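Long-range contact in phage-related protein (Bordetella bronchiseptica RB50, PDB 3BJQ), which probably serves as a major capsid protein that builds the shell of a bacteriophage or prophage head: residues 20-31 with 113-124. Sequence-based numbering, arbitrary orientation.
Sequences HARGYRQSTLIG and NTVLRIMALAHE. With PG4 (tetraethylene glycol), chain V.
The ring of Y24 lies flat on L116, whose CB stands almost on the ring normal, 3.8 Å from the centroid, a CH-pi contact. Y24 and L116 run past each other in opposite directions, which carries L116 CD1 back to A21 CB (3.7 Å); small A21 lets the leucine tip in. Because chi1 of Y24 is -178°, which swings CG away from the backbone N, the phenol points across helix 105-131, bringing OH to R117 CB at 3.2 Å. That hydroxyl also takes a nearly straight hydrogen bond from Q26 NE2, lying in the amide plane, and holds a water. Near the ring's edge, N113 OD1 accepts a bond from H20 NE2 (3.1 Å), the donor tilted from the carbonyl plane.

Beyond Y24, the chain leaving helix 15-22 follows helix 105-131 as an extended strap, makes a type I turn from Q26 to L29 and ends against E124. That long helix, packed on strands 87-92 and 286-299, resembles the spine helix of HK97-type capsid proteins. L29 CD1 packs on A120 CB, a methyl small enough to let the strap lie close. E124, bent at chi2 (79°), offers both carboxylate oxygens to consecutive backbone amides: OE2 receives I30 N at 2.9 Å through its syn lone pair, and OE1 receives G31 N. W241 NE1 and a water shared with T28 O also bind OE2, so hydrogen bonds probably stabilise this buried carboxylate. Extended R117 reaches a second subunit, whose N59 hydrogen-bonds it and whose Y58 makes a cation-pi contact; R117 NE and Q26 NE2 both bond O1 of a tetraethylene glycol, probably from crystallisation.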
ATOM      1  N   HIS E  20      -5.083 -13.650 -18.864  1.00 35.63           N
ATOM      2  CA  HIS E  20      -6.424 -13.711 -19.461  1.00 34.95           C
ATOM      3  C   HIS E  20      -6.731 -15.083 -20.102  1.00 33.85           C
ATOM      4  O   HIS E  20      -7.807 -15.629 -19.873  1.00 35.69           O
ATOM      5  CB  HIS E  20      -6.618 -12.585 -20.467  1.00 34.85           C
ATOM      6  CG  HIS E  20      -7.889 -12.692 -21.244  1.00 38.11           C
ATOM      7  ND1 HIS E  20      -9.076 -12.148 -20.800  1.00 42.07           N
ATOM      8  CD2 HIS E  20      -8.170 -13.305 -22.422  1.00 44.66           C
ATOM      9  CE1 HIS E  20     -10.029 -12.408 -21.682  1.00 44.65           C
ATOM     10  NE2 HIS E  20      -9.507 -13.110 -22.674  1.00 44.75           N
ATOM     11  N   ALA E  21      -5.795 -15.636 -20.882  1.00 33.05           N
ATOM     12  CA  ALA E  21      -5.964 -16.950 -21.515  1.00 32.73           C
ATOM     13  C   ALA E  21      -6.188 -18.059 -20.491  1.00 33.91           C
ATOM     14  O   ALA E  21      -6.936 -18.995 -20.769  1.00 33.22           O
ATOM     15  CB  ALA E  21      -4.752 -17.333 -22.407  1.00 33.15           C
ATOM     16  N   ARG E  22      -5.511 -17.976 -19.342  1.00 33.26           N
ATOM     17  CA  ARG E  22      -5.658 -18.994 -18.284  1.00 35.49           C
ATOM     18  C   ARG E  22      -7.015 -18.984 -17.607  1.00 34.02           C
ATOM     19  O   ARG E  22      -7.411 -19.981 -17.041  1.00 35.45           O
ATOM     20  CB  ARG E  22      -4.601 -18.829 -17.200  1.00 35.03           C
ATOM     21  CG  ARG E  22      -3.218 -19.050 -17.676  1.00 38.00           C
ATOM     22  CD  ARG E  22      -2.282 -19.074 -16.517  1.00 54.91           C
ATOM     23  NE  ARG E  22      -0.915 -19.312 -16.967  1.00 61.03           N
ATOM     24  CZ  ARG E  22      -0.053 -18.361 -17.301  1.00 69.56           C
ATOM     25  NH1 ARG E  22      -0.404 -17.080 -17.235  1.00 74.20           N
ATOM     26  NH2 ARG E  22       1.176 -18.690 -17.696  1.00 72.32           N
ATOM     27  N   GLY E  23      -7.700 -17.854 -17.662  1.00 34.00           N
ATOM     28  CA  GLY E  23      -9.057 -17.727 -17.134  1.00 34.01           C
ATOM     29  C   GLY E  23     -10.165 -18.038 -18.123  1.00 34.43           C
ATOM     30  O   GLY E  23     -11.344 -17.969 -17.756  1.00 34.53           O
ATOM     31  N   TYR E  24      -9.796 -18.396 -19.370  1.00 33.99           N
ATOM     32  CA  TYR E  24     -10.758 -18.719 -20.430  1.00 33.70           C
ATOM     33  C   TYR E  24     -11.533 -19.979 -20.083  1.00 35.05           C
ATOM     34  O   TYR E  24     -10.928 -20.993 -19.780  1.00 35.54           O
ATOM     35  CB  TYR E  24     -10.030 -18.943 -21.762  1.00 32.75           C
ATOM     36  CG  TYR E  24     -10.920 -19.236 -22.968  1.00 33.51           C
ATOM     37  CD1 TYR E  24     -11.377 -18.207 -23.774  1.00 32.43           C
ATOM     38  CD2 TYR E  24     -11.254 -20.535 -23.327  1.00 31.38           C
ATOM     39  CE1 TYR E  24     -12.185 -18.458 -24.873  1.00 35.91           C
ATOM     40  CE2 TYR E  24     -12.074 -20.798 -24.434  1.00 30.07           C
ATOM     41  CZ  TYR E  24     -12.542 -19.744 -25.187  1.00 32.77           C
ATOM     42  OH  TYR E  24     -13.325 -19.956 -26.284  1.00 34.64           O
ATOM     43  N   ARG E  25     -12.861 -19.889 -20.124  1.00 36.15           N
ATOM     44  CA  ARG E  25     -13.762 -20.986 -19.801  1.00 38.10           C
ATOM     45  C   ARG E  25     -14.771 -21.209 -20.921  1.00 38.42           C
ATOM     46  O   ARG E  25     -15.185 -20.282 -21.595  1.00 36.70           O
ATOM     47  CB  ARG E  25     -14.544 -20.678 -18.514  1.00 41.77           C
ATOM     48  CG  ARG E  25     -13.677 -20.368 -17.301  1.00 44.75           C
ATOM     49  CD  ARG E  25     -12.983 -21.623 -16.799  1.00 56.91           C
ATOM     50  NE  ARG E  25     -12.180 -21.342 -15.607  1.00 58.13           N
ATOM     51  CZ  ARG E  25     -10.865 -21.135 -15.584  1.00 58.94           C
ATOM     52  NH1 ARG E  25     -10.122 -21.187 -16.690  1.00 54.94           N
ATOM     53  NH2 ARG E  25     -10.278 -20.882 -14.422  1.00 63.11           N
ATOM     54  N   GLN E  26     -15.130 -22.469 -21.131  1.00 39.11           N
ATOM     55  CA  GLN E  26     -16.178 -22.864 -22.057  1.00 39.51           C
ATOM     56  C   GLN E  26     -17.031 -23.846 -21.265  1.00 38.77           C
ATOM     57  O   GLN E  26     -16.763 -25.036 -21.243  1.00 38.25           O
ATOM     58  CB  GLN E  26     -15.569 -23.531 -23.295  1.00 39.98           C
ATOM     59  CG  GLN E  26     -15.127 -22.582 -24.380  1.00 37.74           C
ATOM     60  CD  GLN E  26     -16.259 -22.082 -25.253  1.00 40.29           C
ATOM     61  OE1 GLN E  26     -17.383 -22.550 -25.162  1.00 46.54           O
ATOM     62  NE2 GLN E  26     -15.958 -21.137 -26.117  1.00 44.88           N
ATOM     63  N   SER E  27     -18.047 -23.324 -20.595  1.00 37.85           N
ATOM     64  CA  SER E  27     -18.843 -24.102 -19.659  1.00 38.76           C
ATOM     65  C   SER E  27     -19.646 -25.266 -20.267  1.00 37.68           C
ATOM     66  O   SER E  27     -19.955 -26.218 -19.561  1.00 38.57           O
ATOM     67  CB  SER E  27     -19.790 -23.168 -18.905  1.00 38.11           C
ATOM     68  OG  SER E  27     -20.739 -22.631 -19.819  1.00 45.33           O
ATOM     69  N   THR E  28     -19.968 -25.215 -21.558  1.00 37.13           N
ATOM     70  CA  THR E  28     -20.720 -26.305 -22.169  1.00 35.64           C
ATOM     71  C   THR E  28     -19.813 -27.421 -22.738  1.00 36.11           C
ATOM     72  O   THR E  28     -20.325 -28.468 -23.174  1.00 35.31           O
ATOM     73  CB  THR E  28     -21.717 -25.813 -23.244  1.00 34.25           C
ATOM     74  OG1 THR E  28     -21.020 -25.443 -24.442  1.00 34.00           O
ATOM     75  CG2 THR E  28     -22.562 -24.666 -22.703  1.00 33.75           C
ATOM     76  N   LEU E  29     -18.492 -27.186 -22.756  1.00 33.24           N
ATOM     77  CA  LEU E  29     -17.540 -28.222 -23.150  1.00 32.85           C
ATOM     78  C   LEU E  29     -17.167 -28.994 -21.881  1.00 32.51           C
ATOM     79  O   LEU E  29     -16.877 -28.396 -20.856  1.00 33.89           O
ATOM     80  CB  LEU E  29     -16.312 -27.630 -23.830  1.00 33.24           C
ATOM     81  CG  LEU E  29     -16.574 -26.788 -25.083  1.00 31.85           C
ATOM     82  CD1 LEU E  29     -15.261 -26.383 -25.676  1.00 31.84           C
ATOM     83  CD2 LEU E  29     -17.388 -27.522 -26.106  1.00 27.81           C
ATOM     84  N   ILE E  30     -17.188 -30.324 -21.955  1.00 32.19           N
ATOM     85  CA  ILE E  30     -17.037 -31.148 -20.762  1.00 29.82           C
ATOM     86  C   ILE E  30     -15.787 -32.042 -20.766  1.00 31.39           C
ATOM     87  O   ILE E  30     -15.565 -32.771 -19.810  1.00 32.09           O
ATOM     88  CB  ILE E  30     -18.320 -31.979 -20.505  1.00 31.51           C
ATOM     89  CG1 ILE E  30     -18.623 -32.902 -21.693  1.00 33.40           C
ATOM     90  CG2 ILE E  30     -19.516 -31.035 -20.241  1.00 30.82           C
ATOM     91  CD1 ILE E  30     -19.374 -34.153 -21.354  1.00 23.69           C
ATOM     92  N   GLY E  31     -14.949 -31.947 -21.804  1.00 30.93           N
ATOM     93  CA  GLY E  31     -13.740 -32.776 -21.908  1.00 31.88           C
ATOM     94  C   GLY E  31     -12.824 -32.721 -20.702  1.00 30.30           C
ATOM     95  O   GLY E  31     -12.323 -33.747 -20.239  1.00 31.61           O
ATOM     96  N   ASN E 113      -9.164 -15.045 -27.615  1.00 29.20           N
ATOM     97  CA  ASN E 113     -10.338 -15.872 -27.406  1.00 29.91           C
ATOM     98  C   ASN E 113     -10.690 -16.718 -28.622  1.00 31.72           C
ATOM     99  O   ASN E 113     -11.086 -17.863 -28.487  1.00 34.79           O
ATOM    100  CB  ASN E 113     -11.544 -14.990 -27.050  1.00 29.93           C
ATOM    101  CG  ASN E 113     -11.506 -14.488 -25.611  1.00 30.75           C
ATOM    102  OD1 ASN E 113     -10.738 -14.967 -24.776  1.00 27.77           O
ATOM    103  ND2 ASN E 113     -12.317 -13.505 -25.337  1.00 26.72           N
ATOM    104  N   THR E 114     -10.602 -16.116 -29.794  1.00 30.78           N
ATOM    105  CA  THR E 114     -10.891 -16.775 -31.040  1.00 31.45           C
ATOM    106  C   THR E 114     -10.093 -18.052 -31.206  1.00 33.23           C
ATOM    107  O   THR E 114     -10.668 -19.135 -31.463  1.00 34.32           O
ATOM    108  CB  THR E 114     -10.599 -15.806 -32.187  1.00 32.93           C
ATOM    109  OG1 THR E 114     -11.515 -14.708 -32.066  1.00 30.24           O
ATOM    110  CG2 THR E 114     -10.720 -16.467 -33.568  1.00 29.98           C
ATOM    111  N   VAL E 115      -8.783 -17.945 -31.013  1.00 30.83           N
ATOM    112  CA  VAL E 115      -7.906 -19.114 -31.147  1.00 31.94           C
ATOM    113  C   VAL E 115      -8.065 -20.114 -29.987  1.00 30.92           C
ATOM    114  O   VAL E 115      -7.976 -21.328 -30.194  1.00 31.95           O
ATOM    115  CB  VAL E 115      -6.431 -18.691 -31.372  1.00 34.65           C
ATOM    116  CG1 VAL E 115      -6.350 -17.798 -32.582  1.00 29.69           C
ATOM    117  CG2 VAL E 115      -5.879 -17.993 -30.167  1.00 34.83           C
ATOM    118  N   LEU E 116      -8.354 -19.624 -28.782  1.00 29.80           N
ATOM    119  CA  LEU E 116      -8.574 -20.507 -27.660  1.00 29.20           C
ATOM    120  C   LEU E 116      -9.819 -21.364 -27.898  1.00 31.08           C
ATOM    121  O   LEU E 116      -9.858 -22.518 -27.480  1.00 31.46           O
ATOM    122  CB  LEU E 116      -8.670 -19.721 -26.338  1.00 30.13           C
ATOM    123  CG  LEU E 116      -7.362 -19.089 -25.831  1.00 25.54           C
ATOM    124  CD1 LEU E 116      -7.577 -18.311 -24.550  1.00 31.54           C
ATOM    125  CD2 LEU E 116      -6.325 -20.201 -25.611  1.00 24.28           C
ATOM    126  N   ARG E 117     -10.833 -20.804 -28.549  1.00 31.05           N
ATOM    127  CA  ARG E 117     -12.058 -21.582 -28.816  1.00 32.72           C
ATOM    128  C   ARG E 117     -11.817 -22.714 -29.785  1.00 33.23           C
ATOM    129  O   ARG E 117     -12.391 -23.792 -29.650  1.00 36.10           O
ATOM    130  CB  ARG E 117     -13.195 -20.743 -29.371  1.00 31.04           C
ATOM    131  CG  ARG E 117     -14.479 -21.611 -29.411  1.00 32.70           C
ATOM    132  CD  ARG E 117     -15.568 -21.022 -30.174  1.00 36.05           C
ATOM    133  NE  ARG E 117     -16.809 -21.811 -30.127  1.00 38.26           N
ATOM    134  CZ  ARG E 117     -17.225 -22.667 -31.058  1.00 33.01           C
ATOM    135  NH1 ARG E 117     -16.481 -22.980 -32.099  1.00 35.70           N
ATOM    136  NH2 ARG E 117     -18.402 -23.255 -30.905  1.00 31.26           N
ATOM    137  N   ILE E 118     -11.009 -22.443 -30.792  1.00 33.42           N
ATOM    138  CA  ILE E 118     -10.576 -23.452 -31.730  1.00 34.13           C
ATOM    139  C   ILE E 118      -9.852 -24.587 -31.018  1.00 35.54           C
ATOM    140  O   ILE E 118     -10.095 -25.760 -31.287  1.00 36.33           O
ATOM    141  CB  ILE E 118      -9.603 -22.848 -32.766  1.00 34.07           C
ATOM    142  CG1 ILE E 118     -10.339 -21.915 -33.720  1.00 41.65           C
ATOM    143  CG2 ILE E 118      -8.926 -23.938 -33.559  1.00 33.02           C
ATOM    144  CD1 ILE E 118     -10.528 -22.494 -35.120  1.00 42.71           C
HETATM  145  N   MSE E 119      -8.944 -24.233 -30.114  1.00 34.61           N
HETATM  146  CA  MSE E 119      -8.209 -25.236 -29.346  1.00 34.63           C
HETATM  147  C   MSE E 119      -9.115 -26.000 -28.393  1.00 30.67           C
HETATM  148  O   MSE E 119      -8.895 -27.182 -28.108  1.00 31.05           O
HETATM  149  CB  MSE E 119      -7.070 -24.575 -28.560  1.00 34.47           C
HETATM  150  CG  MSE E 119      -5.902 -24.162 -29.448  1.00 35.78           C
HETATM  151 SE   MSE E 119      -4.637 -22.969 -28.570  0.75 38.91          SE
HETATM  152  CE  MSE E 119      -3.392 -22.752 -30.071  1.00 37.38           C
ATOM    153  N   ALA E 120     -10.111 -25.310 -27.869  1.00 30.83           N
ATOM    154  CA  ALA E 120     -11.064 -25.913 -26.940  1.00 29.79           C
ATOM    155  C   ALA E 120     -11.935 -26.969 -27.596  1.00 31.80           C
ATOM    156  O   ALA E 120     -12.229 -28.029 -27.016  1.00 31.40           O
ATOM    157  CB  ALA E 120     -11.901 -24.839 -26.324  1.00 29.05           C
ATOM    158  N   LEU E 121     -12.332 -26.699 -28.831  1.00 32.52           N
ATOM    159  CA  LEU E 121     -13.176 -27.609 -29.571  1.00 33.90           C
ATOM    160  C   LEU E 121     -12.364 -28.817 -30.029  1.00 32.70           C
ATOM    161  O   LEU E 121     -12.869 -29.928 -30.033  1.00 32.09           O
ATOM    162  CB  LEU E 121     -13.833 -26.859 -30.753  1.00 35.81           C
ATOM    163  CG  LEU E 121     -15.174 -27.345 -31.307  1.00 42.57           C
ATOM    164  CD1 LEU E 121     -16.179 -27.648 -30.188  1.00 41.73           C
ATOM    165  CD2 LEU E 121     -15.751 -26.313 -32.295  1.00 38.00           C
ATOM    166  N   ALA E 122     -11.112 -28.604 -30.429  1.00 32.87           N
ATOM    167  CA  ALA E 122     -10.230 -29.711 -30.815  1.00 32.27           C
ATOM    168  C   ALA E 122      -9.983 -30.623 -29.609  1.00 32.28           C
ATOM    169  O   ALA E 122      -9.988 -31.847 -29.726  1.00 34.87           O
ATOM    170  CB  ALA E 122      -8.923 -29.190 -31.342  1.00 33.24           C
ATOM    171  N   HIS E 123      -9.783 -30.016 -28.444  1.00 30.92           N
ATOM    172  CA  HIS E 123      -9.616 -30.780 -27.190  1.00 30.88           C
ATOM    173  C   HIS E 123     -10.855 -31.619 -26.871  1.00 30.87           C
ATOM    174  O   HIS E 123     -10.757 -32.770 -26.482  1.00 31.63           O
ATOM    175  CB  HIS E 123      -9.307 -29.823 -26.046  1.00 27.26           C
ATOM    176  CG  HIS E 123      -9.178 -30.491 -24.730  1.00 27.08           C
ATOM    177  ND1 HIS E 123     -10.219 -30.536 -23.821  1.00 23.60           N
ATOM    178  CD2 HIS E 123      -8.158 -31.179 -24.174  1.00 33.72           C
ATOM    179  CE1 HIS E 123      -9.834 -31.203 -22.751  1.00 27.87           C
ATOM    180  NE2 HIS E 123      -8.589 -31.602 -22.932  1.00 24.46           N
ATOM    181  N   GLU E 124     -12.022 -31.010 -27.026  1.00 30.83           N
ATOM    182  CA  GLU E 124     -13.280 -31.687 -26.812  1.00 31.71           C
ATOM    183  C   GLU E 124     -13.386 -32.950 -27.678  1.00 31.99           C
ATOM    184  O   GLU E 124     -13.805 -34.015 -27.220  1.00 32.64           O
ATOM    185  CB  GLU E 124     -14.458 -30.750 -27.138  1.00 31.83           C
ATOM    186  CG  GLU E 124     -15.835 -31.319 -26.694  1.00 25.52           C
ATOM    187  CD  GLU E 124     -16.108 -31.143 -25.167  1.00 36.16           C
ATOM    188  OE1 GLU E 124     -15.166 -30.805 -24.424  1.00 27.52           O
ATOM    189  OE2 GLU E 124     -17.274 -31.325 -24.711  1.00 31.24           O
TER
HETATM  190  O1  PG4 V 317     -17.764 -20.394 -28.113  1.00 41.26           O
HETATM  191  C1  PG4 V 317     -19.040 -20.368 -27.462  1.00 38.01           C
HETATM  192  C2  PG4 V 317     -20.026 -21.398 -27.983  1.00 36.47           C
HETATM  193  O2  PG4 V 317     -19.377 -22.661 -28.136  1.00 35.46           O
HETATM  194  C3  PG4 V 317     -20.017 -23.748 -27.463  1.00 40.50           C
HETATM  195  C4  PG4 V 317     -19.476 -25.035 -28.058  1.00 33.38           C
HETATM  196  O3  PG4 V 317     -20.200 -25.252 -29.255  1.00 37.80           O
HETATM  197  C5  PG4 V 317     -19.680 -26.298 -30.077  1.00 34.34           C
HETATM  198  C6  PG4 V 317     -20.747 -26.759 -31.061  1.00 31.10           C
HETATM  199  O4  PG4 V 317     -22.089 -26.973 -30.556  1.00 38.13           O
HETATM  200  C7  PG4 V 317     -22.354 -27.111 -29.138  1.00 51.76           C
HETATM  201  C8  PG4 V 317     -23.025 -25.911 -28.445  1.00 44.77           C
HETATM  202  O5  PG4 V 317     -24.412 -26.158 -28.143  1.00 53.71           O
HETATM  203  O   HOH W   1     -14.223 -17.804 -27.369  1.00 43.06           O
HETATM  204  O   HOH W   2     -19.917 -30.783 -24.857  1.00 22.96           O